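Local coordinates for periplasmic cell division protein (SufI) (Aquifex aeolicus, PDB 6SYY) that is a multicopper oxidase that holds four copper ions and probably oxidises its substrates, as laccases do, while passing electrons on to oxygen, at residues 121-126 with 457-462; 396-401 with 429-434; 453-458 with 491-496; 502-507 with 520-525. All blocks are in the same frame, centred on the assembly; numbering follows the deposited sequence.

Interaction 1 of 4, residues 121-126 with 457-462; sequences GFRAPW and GFQFQV
Gln-459 OE1 takes two nitrogens of the Arg-123 guanidinium at once. The NE bond to OE1 is the shorter, at 2.6 Å; it lies in the carbonyl plane with a C=O...donor angle of 155°, although OE1 sits 23° out of the guanidinium plane. NH2 adds a weak second bond to the same OE1 at 3.0 Å. Two features bring the groups together: the arginine runs extended from CG to NE, and the glutamine bends at chi2 (84°), turning its amide toward the 121-126 loop. The amide NE2 of Gln-459 is bonded to Asp-151, whose carboxylate also receives Arg-123 N.

Along its aliphatic part, Arg-123 CG passes 3.4 Å from the carbonyl O of Gly-457. Its NH1 meets the Phe-458 ring at the edge, 3.9 Å from CD1, with the two planes nearly perpendicular. Gly-121 and Gly-457 both take backbone angles that call for glycine, letting the chain turn directly after the copper ligands His-120 and His-456. The contact thus joins the N-terminal and C-terminal cupredoxin-like domains beside the trinuclear copper cluster, which in multicopper oxidases lies between them. A leucine in place of Arg-123 removes both donors and would probably leave the buried Gln-459 OE1 without a mate, with the amide held through NE2 by Asp-151.

Chemically, the neutral amide of Gln-459 takes a cation at OE1 and the Asp-151 carboxylate at NE2, which would probably polarise it, and both partners belong to the N-terminal domain.

Interaction 2 of 4, residues 396-401 with 429-434; sequences QRITLG and VLFEQN
The two sheets of the C-terminal cupredoxin-like beta sandwich meet here, Gln-396 and Ile-398 of strand 394-402 packing on Leu-430 and Phe-431, which lead into the short edge strand 432-433. The backbones stay well apart, with the CA atoms of Gln-396 and Phe-431 8.1 Å from each other, and side chains fill the interval.

Gln-396 lays its aliphatic part over one face of the Phe-431 ring. Its CG stands 3.8 Å from the ring centroid and 16° off the normal, a CH-pi contact displaced toward the rim. A bend at chi2 (61°) brings the amide back over Phe-431 CB, with CD 3.8 Å from that atom, and its plane lies 19° from that of the ring. The two side chains run past each other in opposite directions. Gln-433 CG borders the same ring at its edge, and Tyr-523 of strand 520-525 meets it with nearly parallel planes, so the phenyl group is enclosed by both sheets.

Further along the strand, Ile-398 reaches into the core between Ile-441 and Tyr-443 on one hand and the 429-434 segment on the other. Its side chain is about 9 Å from those of the copper ligands His-451 and Cys-509, so the packing lies near the mononuclear copper site without touching these ligands. The delta methyl does the touching: Ile-398 CD1 lies 3.7 Å from Leu-430 CD2.

Interaction 3 of 4, residues 453-458 with 491-496; sequences MHIHGF and IAVDMS. With CU (copper (II) ion), chain C.
The backbones of Phe-458 and Met-495 approach to 6.6 Å between CA atoms, where strand 488-495 bends through an inverse gamma turn centred on Met-495. That turn offers backbone to the phenyl ring: Met-495 CA sits over one face, 3.8 Å from the centroid and 17° off the normal, in a CH-pi contact. The two side chains cross at about a right angle, Met-495 CB and CG lying against the ring and SD 5.2 Å from the Phe-458 centroid in an oblique Met-aromatic contact. Ser-496 O lies at the ring edge, 3.6 Å from Phe-458 CE1.

Strands 451-455 and 488-495 belong to the two opposed sheets of the cupredoxin-like sandwich, and Ile-455 and Val-493 bridge them tip to tip, CD1 to CG1 at 3.9 Å. Val-493 CG1 also touches Phe-458 CB at 3.8 Å. An alanine at Phe-458 is likely to open a gap beside the Met-495 turn, leaving Met-495 CA and the methionine side chain without the ring they pack on.

Away from this core, His-456 binds copper through NE2 at 2.1 Å, a metal it shares with His-161 and His-508, while Asp-129 holds its ND1 from the second shell.

Interaction 4 of 4, residues 502-507 with 520-525; sequences HQIYLL and MVNYRV
His-502 and Arg-524 lie flat on each other, the imidazole and guanidinium planes only 9° apart and their centres separated by 3.6 Å. Arg-524 NH2 comes over the face of the ring near its rim, 3.2 Å from His-502 CG. The arginine gets there by stretching out, its chain extended from CG to NE. Outside partners hold both groups: His-502 NE2 bonds Asn-425 O, while Arg-524 NE and NH1 bond Asn-526 and Asn-426.

Tyr-505 and Tyr-523 share the face of the sheet opposite to that of Arg-524 and meet obliquely, their planes at 50° and centroids 6.0 Å apart. The closest approach of the side chains involves an aliphatic carbon, Tyr-505 CB, at 3.4 Å from Tyr-523 CE2. Tyr-523 chi1 of 74° swings the ring across toward the neighbouring strand, and its OH bonds His-456 O; that of Tyr-505 goes to Ala-124 O. Leu-507 and Val-521 run side by side on this face, CB to CG2 at 4.0 Å. On the face of Ile-504 and Arg-524, Leu-506 lies alongside Asn-522, whose amide is engaged by His-131, Tyr-133 and Lys-428.

Six backbone bonds in three antiparallel hydrogen-bonded pairs fix this register, among them Tyr-523 N to Tyr-505 O at 2.8 Å. The pair forms the last two strands of the C-terminal cupredoxin-like domain. As in multicopper oxidases generally, the first runs into a His-Cys-His sequence, here His-508 to His-510, linking the mononuclear copper at Cys-509 to the trinuclear cluster.

All four contacts gather round the C-terminal cupredoxin-like domain. Interactions 1 and 3 share Gly-457 and Phe-458, and their centres are about 5 Å apart, so the turn directly after His-456 takes part in both. Interaction 4 ties in through its two tyrosine hydroxyls, which reach interactions 1 and 3, and through the backbone, with His-456 N 2.9 Å from Leu-506 O. Its Leu-506 side chain also comes within about 4 Å of a cluster copper. Interaction 2 lies farther out: it joins interaction 4 through Leu-430 N and Asn-522 O, 2.7 Å apart, and interaction 3 through Met-495, but stays about 7 Å from interaction 1 at the nearest atoms.

Interaction 1 of 4, residues 121-126 with 457-462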
# COMPACT_ATOMS: atom_id res chain seq x y z
N GLY A 121 -2.16 7.05 -1.65
CA GLY A 121 -2.80 7.46 -0.42
C GLY A 121 -2.82 8.96 -0.19
O GLY A 121 -3.54 9.42 0.71
N PHE A 122 -2.08 9.73 -0.98
CA PHE A 122 -2.03 11.18 -0.78
C PHE A 122 -3.31 11.85 -1.26
O PHE A 122 -3.89 11.47 -2.28
CB PHE A 122 -0.83 11.78 -1.53
CG PHE A 122 0.48 11.64 -0.81
CD1 PHE A 122 0.69 10.63 0.12
CD2 PHE A 122 1.52 12.52 -1.06
CE1 PHE A 122 1.90 10.50 0.77
CE2 PHE A 122 2.74 12.40 -0.41
CZ PHE A 122 2.93 11.38 0.51
N ARG A 123 -3.74 12.86 -0.51
CA ARG A 123 -4.66 13.87 -1.03
C ARG A 123 -3.81 14.95 -1.67
O ARG A 123 -3.14 15.73 -0.98
CB ARG A 123 -5.53 14.45 0.09
CG ARG A 123 -6.44 13.44 0.75
CD ARG A 123 -6.97 13.97 2.07
NE ARG A 123 -7.86 13.01 2.70
CZ ARG A 123 -9.18 13.11 2.70
NH1 ARG A 123 -9.77 14.15 2.11
NH2 ARG A 123 -9.92 12.18 3.29
N ALA A 124 -3.80 15.00 -3.00
CA ALA A 124 -2.95 15.90 -3.75
C ALA A 124 -3.71 16.45 -4.95
O ALA A 124 -4.66 15.81 -5.42
CB ALA A 124 -1.68 15.18 -4.24
N PRO A 125 -3.33 17.62 -5.45
CA PRO A 125 -3.79 18.02 -6.78
C PRO A 125 -3.32 16.98 -7.79
O PRO A 125 -2.20 16.48 -7.71
CB PRO A 125 -3.13 19.39 -7.00
CG PRO A 125 -2.74 19.86 -5.64
CD PRO A 125 -2.42 18.62 -4.85
N TRP A 126 -4.21 16.64 -8.72
CA TRP A 126 -3.98 15.42 -9.49
C TRP A 126 -2.79 15.52 -10.43
O TRP A 126 -2.20 14.50 -10.78
CB TRP A 126 -5.25 15.04 -10.25
CG TRP A 126 -5.52 15.85 -11.47
CD1 TRP A 126 -5.95 17.14 -11.51
CD2 TRP A 126 -5.40 15.42 -12.82
NE1 TRP A 126 -6.10 17.54 -12.82
CE2 TRP A 126 -5.77 16.50 -13.64
CE3 TRP A 126 -5.01 14.22 -13.42
CZ2 TRP A 126 -5.76 16.42 -15.03
CZ3 TRP A 126 -5.00 14.14 -14.80
CH2 TRP A 126 -5.37 15.23 -15.59
N GLY A 457 -7.15 10.28 -4.53
CA GLY A 457 -7.71 11.56 -4.14
C GLY A 457 -8.27 11.68 -2.73
O GLY A 457 -8.13 12.73 -2.10
N PHE A 458 -8.90 10.62 -2.23
CA PHE A 458 -9.53 10.68 -0.91
C PHE A 458 -9.44 9.32 -0.23
O PHE A 458 -9.42 8.28 -0.89
CB PHE A 458 -11.00 11.09 -0.99
CG PHE A 458 -11.26 12.23 -1.94
CD1 PHE A 458 -11.21 13.54 -1.49
CD2 PHE A 458 -11.55 11.99 -3.27
CE1 PHE A 458 -11.44 14.59 -2.36
CE2 PHE A 458 -11.78 13.03 -4.15
CZ PHE A 458 -11.72 14.34 -3.69
N GLN A 459 -9.40 9.35 1.09
CA GLN A 459 -9.64 8.13 1.84
C GLN A 459 -11.15 7.94 2.03
O GLN A 459 -11.95 8.84 1.79
CB GLN A 459 -8.92 8.17 3.19
CG GLN A 459 -7.41 8.10 3.09
CD GLN A 459 -6.77 9.45 2.83
OE1 GLN A 459 -7.40 10.49 2.99
NE2 GLN A 459 -5.51 9.43 2.42
N PHE A 460 -11.53 6.74 2.46
CA PHE A 460 -12.94 6.42 2.66
C PHE A 460 -13.08 5.56 3.91
O PHE A 460 -12.10 5.06 4.47
CB PHE A 460 -13.53 5.69 1.45
CG PHE A 460 -12.78 4.44 1.06
CD1 PHE A 460 -13.03 3.24 1.70
CD2 PHE A 460 -11.83 4.47 0.05
CE1 PHE A 460 -12.34 2.09 1.35
CE2 PHE A 460 -11.15 3.32 -0.31
CZ PHE A 460 -11.40 2.13 0.35
N GLN A 461 -14.33 5.39 4.34
CA GLN A 461 -14.66 4.54 5.47
C GLN A 461 -15.57 3.41 4.99
O GLN A 461 -16.56 3.66 4.31
CB GLN A 461 -15.34 5.34 6.58
CG GLN A 461 -14.46 6.44 7.13
CD GLN A 461 -15.21 7.37 8.05
OE1 GLN A 461 -16.43 7.28 8.18
NE2 GLN A 461 -14.48 8.28 8.69
N VAL A 462 -15.20 2.18 5.34
CA VAL A 462 -15.96 1.01 4.91
C VAL A 462 -17.24 0.93 5.73
O VAL A 462 -17.20 0.89 6.96
CB VAL A 462 -15.13 -0.27 5.04
CG1 VAL A 462 -15.98 -1.48 4.68
CG2 VAL A 462 -13.90 -0.20 4.16

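Interaction 2 of 4, residues 396-401 with 429-434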
# COMPACT_ATOMS: atom_id res chain seq x y z
N GLN A 396 -23.08 5.58 -5.87
CA GLN A 396 -22.42 5.27 -7.13
C GLN A 396 -22.12 3.77 -7.11
O GLN A 396 -21.28 3.32 -6.33
CB GLN A 396 -21.14 6.09 -7.31
CG GLN A 396 -20.80 6.41 -8.74
CD GLN A 396 -21.87 7.23 -9.43
OE1 GLN A 396 -22.01 8.43 -9.17
NE2 GLN A 396 -22.63 6.59 -10.30
N ARG A 397 -22.83 3.00 -7.93
CA ARG A 397 -22.65 1.56 -7.96
C ARG A 397 -21.57 1.20 -8.98
O ARG A 397 -21.69 1.53 -10.17
CB ARG A 397 -23.94 0.82 -8.29
CG ARG A 397 -23.74 -0.68 -8.44
CD ARG A 397 -25.05 -1.40 -8.47
NE ARG A 397 -25.93 -0.89 -9.51
CZ ARG A 397 -27.23 -1.14 -9.57
NH1 ARG A 397 -27.80 -1.89 -8.64
NH2 ARG A 397 -27.96 -0.63 -10.56
N ILE A 398 -20.53 0.53 -8.51
CA ILE A 398 -19.38 0.14 -9.31
C ILE A 398 -19.40 -1.37 -9.43
O ILE A 398 -19.08 -2.08 -8.47
CB ILE A 398 -18.06 0.64 -8.69
CG1 ILE A 398 -18.08 2.16 -8.55
CG2 ILE A 398 -16.87 0.17 -9.50
CD1 ILE A 398 -18.32 2.88 -9.85
N THR A 399 -19.79 -1.88 -10.59
CA THR A 399 -19.91 -3.31 -10.80
C THR A 399 -18.63 -3.84 -11.45
O THR A 399 -18.23 -3.37 -12.53
CB THR A 399 -21.12 -3.64 -11.67
OG1 THR A 399 -22.31 -3.21 -11.00
CG2 THR A 399 -21.18 -5.14 -11.91
N LEU A 400 -18.01 -4.81 -10.79
CA LEU A 400 -16.82 -5.48 -11.32
C LEU A 400 -17.28 -6.71 -12.10
O LEU A 400 -17.73 -7.69 -11.51
CB LEU A 400 -15.87 -5.88 -10.19
CG LEU A 400 -15.64 -4.87 -9.06
CD1 LEU A 400 -14.62 -5.43 -8.06
CD2 LEU A 400 -15.18 -3.54 -9.61
N GLY A 401 -17.16 -6.65 -13.42
CA GLY A 401 -17.47 -7.77 -14.28
C GLY A 401 -16.23 -8.26 -15.00
O GLY A 401 -15.11 -7.78 -14.78
N VAL A 429 -14.62 10.41 -17.90
CA VAL A 429 -14.72 10.03 -16.49
C VAL A 429 -15.90 9.09 -16.35
O VAL A 429 -16.92 9.25 -17.03
CB VAL A 429 -14.88 11.25 -15.56
CG1 VAL A 429 -13.64 12.13 -15.61
CG2 VAL A 429 -16.13 12.05 -15.92
N LEU A 430 -15.76 8.09 -15.48
CA LEU A 430 -16.86 7.18 -15.23
C LEU A 430 -18.03 7.90 -14.57
O LEU A 430 -19.19 7.67 -14.92
CB LEU A 430 -16.40 6.01 -14.36
CG LEU A 430 -17.45 4.91 -14.17
CD1 LEU A 430 -17.75 4.24 -15.50
CD2 LEU A 430 -17.00 3.89 -13.12
N PHE A 431 -17.74 8.78 -13.62
CA PHE A 431 -18.76 9.58 -12.97
C PHE A 431 -18.11 10.87 -12.50
O PHE A 431 -16.88 10.98 -12.41
CB PHE A 431 -19.42 8.84 -11.80
CG PHE A 431 -18.47 8.51 -10.68
CD1 PHE A 431 -17.75 7.33 -10.68
CD2 PHE A 431 -18.30 9.38 -9.62
CE1 PHE A 431 -16.88 7.02 -9.66
CE2 PHE A 431 -17.43 9.09 -8.59
CZ PHE A 431 -16.72 7.90 -8.61
N GLU A 432 -18.95 11.85 -12.20
CA GLU A 432 -18.50 13.18 -11.81
C GLU A 432 -19.23 13.61 -10.55
O GLU A 432 -20.42 13.33 -10.39
CB GLU A 432 -18.74 14.18 -12.95
CG GLU A 432 -18.30 15.60 -12.66
CD GLU A 432 -18.47 16.50 -13.87
OE1 GLU A 432 -18.63 15.96 -14.99
OE2 GLU A 432 -18.44 17.73 -13.71
N GLN A 433 -18.52 14.29 -9.66
CA GLN A 433 -19.08 14.79 -8.41
C GLN A 433 -18.69 16.25 -8.22
O GLN A 433 -17.70 16.73 -8.79
CB GLN A 433 -18.62 13.96 -7.20
CG GLN A 433 -18.91 12.47 -7.30
CD GLN A 433 -20.39 12.16 -7.29
OE1 GLN A 433 -21.21 12.99 -6.89
NE2 GLN A 433 -20.75 10.96 -7.72
N ASN A 434 -19.48 16.95 -7.43
CA ASN A 434 -19.13 18.30 -7.02
C ASN A 434 -18.26 18.26 -5.77
O ASN A 434 -18.37 17.34 -4.95
CB ASN A 434 -20.38 19.13 -6.75
CG ASN A 434 -21.08 19.55 -8.02
OD1 ASN A 434 -20.44 19.83 -9.03
ND2 ASN A 434 -22.41 19.58 -7.99

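Interaction 3 of 4, residues 453-458 with 491-496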
# COMPACT_ATOMS: atom_id res chain seq x y z
N MET A 453 -9.87 -2.85 -4.38
CA MET A 453 -10.23 -1.66 -5.14
C MET A 453 -9.69 -0.41 -4.46
O MET A 453 -9.91 -0.20 -3.27
CB MET A 453 -11.74 -1.58 -5.31
CG MET A 453 -12.34 -2.71 -6.13
SD MET A 453 -11.63 -2.81 -7.79
CE MET A 453 -12.02 -1.18 -8.43
N HIS A 454 -9.01 0.42 -5.24
CA HIS A 454 -8.35 1.62 -4.74
C HIS A 454 -8.88 2.83 -5.49
O HIS A 454 -9.06 2.79 -6.71
CB HIS A 454 -6.82 1.48 -4.91
CG HIS A 454 -6.05 2.72 -4.58
ND1 HIS A 454 -6.11 3.34 -3.35
CD2 HIS A 454 -5.19 3.46 -5.32
CE1 HIS A 454 -5.33 4.40 -3.35
NE2 HIS A 454 -4.76 4.50 -4.53
N ILE A 455 -9.16 3.91 -4.76
CA ILE A 455 -9.48 5.20 -5.35
C ILE A 455 -8.37 6.17 -4.98
O ILE A 455 -7.82 6.11 -3.88
CB ILE A 455 -10.85 5.75 -4.90
CG1 ILE A 455 -10.91 5.91 -3.38
CG2 ILE A 455 -11.98 4.86 -5.38
CD1 ILE A 455 -12.15 6.62 -2.90
N HIS A 456 -8.03 7.05 -5.92
CA HIS A 456 -7.11 8.14 -5.65
C HIS A 456 -7.88 9.34 -5.12
O HIS A 456 -9.11 9.42 -5.23
CB HIS A 456 -6.34 8.53 -6.92
CG HIS A 456 -5.43 7.45 -7.43
ND1 HIS A 456 -4.38 7.72 -8.28
CD2 HIS A 456 -5.43 6.11 -7.24
CE1 HIS A 456 -3.76 6.59 -8.57
NE2 HIS A 456 -4.38 5.60 -7.95
N GLY A 457 -7.15 10.28 -4.53
CA GLY A 457 -7.71 11.56 -4.14
C GLY A 457 -8.27 11.68 -2.73
O GLY A 457 -8.13 12.73 -2.10
N PHE A 458 -8.90 10.62 -2.23
CA PHE A 458 -9.53 10.68 -0.91
C PHE A 458 -9.44 9.32 -0.23
O PHE A 458 -9.42 8.28 -0.89
CB PHE A 458 -11.00 11.09 -0.99
CG PHE A 458 -11.26 12.23 -1.94
CD1 PHE A 458 -11.21 13.54 -1.49
CD2 PHE A 458 -11.55 11.99 -3.27
CE1 PHE A 458 -11.44 14.59 -2.36
CE2 PHE A 458 -11.78 13.03 -4.15
CZ PHE A 458 -11.72 14.34 -3.69
N ILE A 491 -18.76 1.64 0.72
CA ILE A 491 -17.83 2.58 1.34
C ILE A 491 -18.41 3.98 1.22
O ILE A 491 -19.26 4.26 0.37
CB ILE A 491 -16.42 2.51 0.72
CG1 ILE A 491 -16.45 2.96 -0.74
CG2 ILE A 491 -15.84 1.11 0.84
CD1 ILE A 491 -15.09 3.00 -1.39
N ALA A 492 -17.92 4.88 2.07
CA ALA A 492 -18.35 6.27 2.09
C ALA A 492 -17.15 7.17 1.83
O ALA A 492 -16.11 7.02 2.47
CB ALA A 492 -18.98 6.63 3.44
N VAL A 493 -17.30 8.10 0.89
CA VAL A 493 -16.23 9.02 0.50
C VAL A 493 -16.74 10.45 0.66
O VAL A 493 -17.75 10.82 0.05
CB VAL A 493 -15.75 8.78 -0.94
CG1 VAL A 493 -14.34 9.32 -1.12
CG2 VAL A 493 -15.82 7.30 -1.29
N ASP A 494 -16.03 11.24 1.46
CA ASP A 494 -16.27 12.68 1.52
C ASP A 494 -15.31 13.32 0.52
O ASP A 494 -14.12 13.48 0.79
CB ASP A 494 -16.05 13.22 2.93
CG ASP A 494 -16.28 14.72 3.04
OD1 ASP A 494 -16.63 15.36 2.02
OD2 ASP A 494 -16.10 15.27 4.14
N MET A 495 -15.85 13.71 -0.63
CA MET A 495 -15.02 14.21 -1.73
C MET A 495 -14.88 15.73 -1.64
O MET A 495 -15.32 16.49 -2.51
CB MET A 495 -15.60 13.77 -3.07
CG MET A 495 -15.59 12.26 -3.25
SD MET A 495 -16.02 11.72 -4.92
CE MET A 495 -15.70 9.96 -4.79
N SER A 496 -14.24 16.17 -0.56
CA SER A 496 -13.95 17.57 -0.31
C SER A 496 -12.46 17.82 -0.50
O SER A 496 -11.63 17.14 0.11
CB SER A 496 -14.40 17.97 1.10
OG SER A 496 -14.37 19.37 1.29
CU CU C . -3.22 3.97 -8.43

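Interaction 4 of 4, residues 502-507 with 520-525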
# COMPACT_ATOMS: atom_id res chain seq x y z
N HIS A 502 -10.86 21.61 -10.96
CA HIS A 502 -11.42 20.27 -10.95
C HIS A 502 -10.29 19.24 -10.91
O HIS A 502 -9.14 19.52 -11.28
CB HIS A 502 -12.31 20.03 -12.16
CG HIS A 502 -11.57 20.00 -13.46
ND1 HIS A 502 -11.32 21.13 -14.21
CD2 HIS A 502 -11.03 18.97 -14.15
CE1 HIS A 502 -10.65 20.80 -15.30
NE2 HIS A 502 -10.47 19.49 -15.29
N GLN A 503 -10.62 18.04 -10.44
CA GLN A 503 -9.64 16.99 -10.19
C GLN A 503 -10.00 15.74 -10.98
O GLN A 503 -11.17 15.37 -11.08
CB GLN A 503 -9.56 16.65 -8.70
CG GLN A 503 -9.15 17.83 -7.83
CD GLN A 503 -7.75 18.31 -8.14
OE1 GLN A 503 -6.82 17.51 -8.23
NE2 GLN A 503 -7.61 19.62 -8.33
N ILE A 504 -8.98 15.09 -11.54
CA ILE A 504 -9.14 13.83 -12.25
C ILE A 504 -8.43 12.76 -11.44
O ILE A 504 -7.19 12.76 -11.35
CB ILE A 504 -8.59 13.90 -13.68
CG1 ILE A 504 -9.29 15.02 -14.45
CG2 ILE A 504 -8.77 12.57 -14.37
CD1 ILE A 504 -10.80 14.91 -14.46
N TYR A 505 -9.20 11.86 -10.86
CA TYR A 505 -8.65 10.83 -9.98
C TYR A 505 -8.95 9.46 -10.56
O TYR A 505 -9.95 9.26 -11.25
CB TYR A 505 -9.22 10.96 -8.57
CG TYR A 505 -8.71 12.17 -7.82
CD1 TYR A 505 -7.35 12.47 -7.81
CD2 TYR A 505 -9.57 13.00 -7.12
CE1 TYR A 505 -6.87 13.57 -7.13
CE2 TYR A 505 -9.10 14.10 -6.43
CZ TYR A 505 -7.75 14.38 -6.44
OH TYR A 505 -7.27 15.48 -5.75
N LEU A 506 -8.06 8.51 -10.28
CA LEU A 506 -8.22 7.15 -10.75
C LEU A 506 -9.08 6.33 -9.80
O LEU A 506 -9.15 6.61 -8.60
CB LEU A 506 -6.86 6.47 -10.91
CG LEU A 506 -5.97 6.99 -12.02
CD1 LEU A 506 -4.64 6.27 -11.99
CD2 LEU A 506 -6.65 6.80 -13.36
N LEU A 507 -9.76 5.34 -10.36
CA LEU A 507 -10.39 4.26 -9.61
C LEU A 507 -10.01 2.97 -10.31
O LEU A 507 -10.27 2.81 -11.50
CB LEU A 507 -11.91 4.43 -9.53
CG LEU A 507 -12.75 3.41 -8.76
CD1 LEU A 507 -14.05 4.05 -8.30
CD2 LEU A 507 -13.07 2.19 -9.61
N MET A 520 -9.26 0.02 -14.73
CA MET A 520 -8.91 1.35 -14.25
C MET A 520 -9.75 2.37 -15.01
O MET A 520 -9.88 2.26 -16.24
CB MET A 520 -7.41 1.60 -14.45
CG MET A 520 -6.94 3.03 -14.34
SD MET A 520 -5.15 3.13 -14.54
CE MET A 520 -4.88 2.05 -15.94
N VAL A 521 -10.32 3.33 -14.30
CA VAL A 521 -11.10 4.41 -14.89
C VAL A 521 -10.75 5.72 -14.20
O VAL A 521 -10.12 5.74 -13.14
CB VAL A 521 -12.63 4.17 -14.81
CG1 VAL A 521 -13.05 2.98 -15.64
CG2 VAL A 521 -13.06 4.01 -13.36
N ASN A 522 -11.17 6.82 -14.81
CA ASN A 522 -11.13 8.13 -14.17
C ASN A 522 -12.48 8.42 -13.53
O ASN A 522 -13.52 7.95 -13.99
CB ASN A 522 -10.81 9.25 -15.16
CG ASN A 522 -9.46 9.10 -15.83
OD1 ASN A 522 -8.47 8.72 -15.21
ND2 ASN A 522 -9.40 9.42 -17.12
N TYR A 523 -12.45 9.22 -12.47
CA TYR A 523 -13.63 9.95 -12.03
C TYR A 523 -13.20 11.39 -11.78
O TYR A 523 -12.01 11.70 -11.69
CB TYR A 523 -14.29 9.32 -10.79
CG TYR A 523 -13.56 9.51 -9.48
CD1 TYR A 523 -13.93 10.52 -8.60
CD2 TYR A 523 -12.50 8.69 -9.13
CE1 TYR A 523 -13.27 10.70 -7.40
CE2 TYR A 523 -11.83 8.86 -7.92
CZ TYR A 523 -12.22 9.87 -7.06
OH TYR A 523 -11.57 10.06 -5.87
N ARG A 524 -14.19 12.27 -11.69
CA ARG A 524 -13.94 13.71 -11.65
C ARG A 524 -14.60 14.32 -10.43
O ARG A 524 -15.72 13.96 -10.07
CB ARG A 524 -14.45 14.39 -12.92
CG ARG A 524 -14.14 15.86 -13.03
CD ARG A 524 -14.81 16.45 -14.28
NE ARG A 524 -14.84 17.91 -14.27
CZ ARG A 524 -14.21 18.67 -15.16
NH1 ARG A 524 -13.52 18.11 -16.15
NH2 ARG A 524 -14.29 19.99 -15.08
N VAL A 525 -13.88 15.24 -9.77
CA VAL A 525 -14.45 16.07 -8.71
C VAL A 525 -14.20 17.52 -9.10
O VAL A 525 -13.05 17.93 -9.30
CB VAL A 525 -13.83 15.77 -7.34
CG1 VAL A 525 -14.57 16.57 -6.26
CG2 VAL A 525 -13.87 14.28 -7.04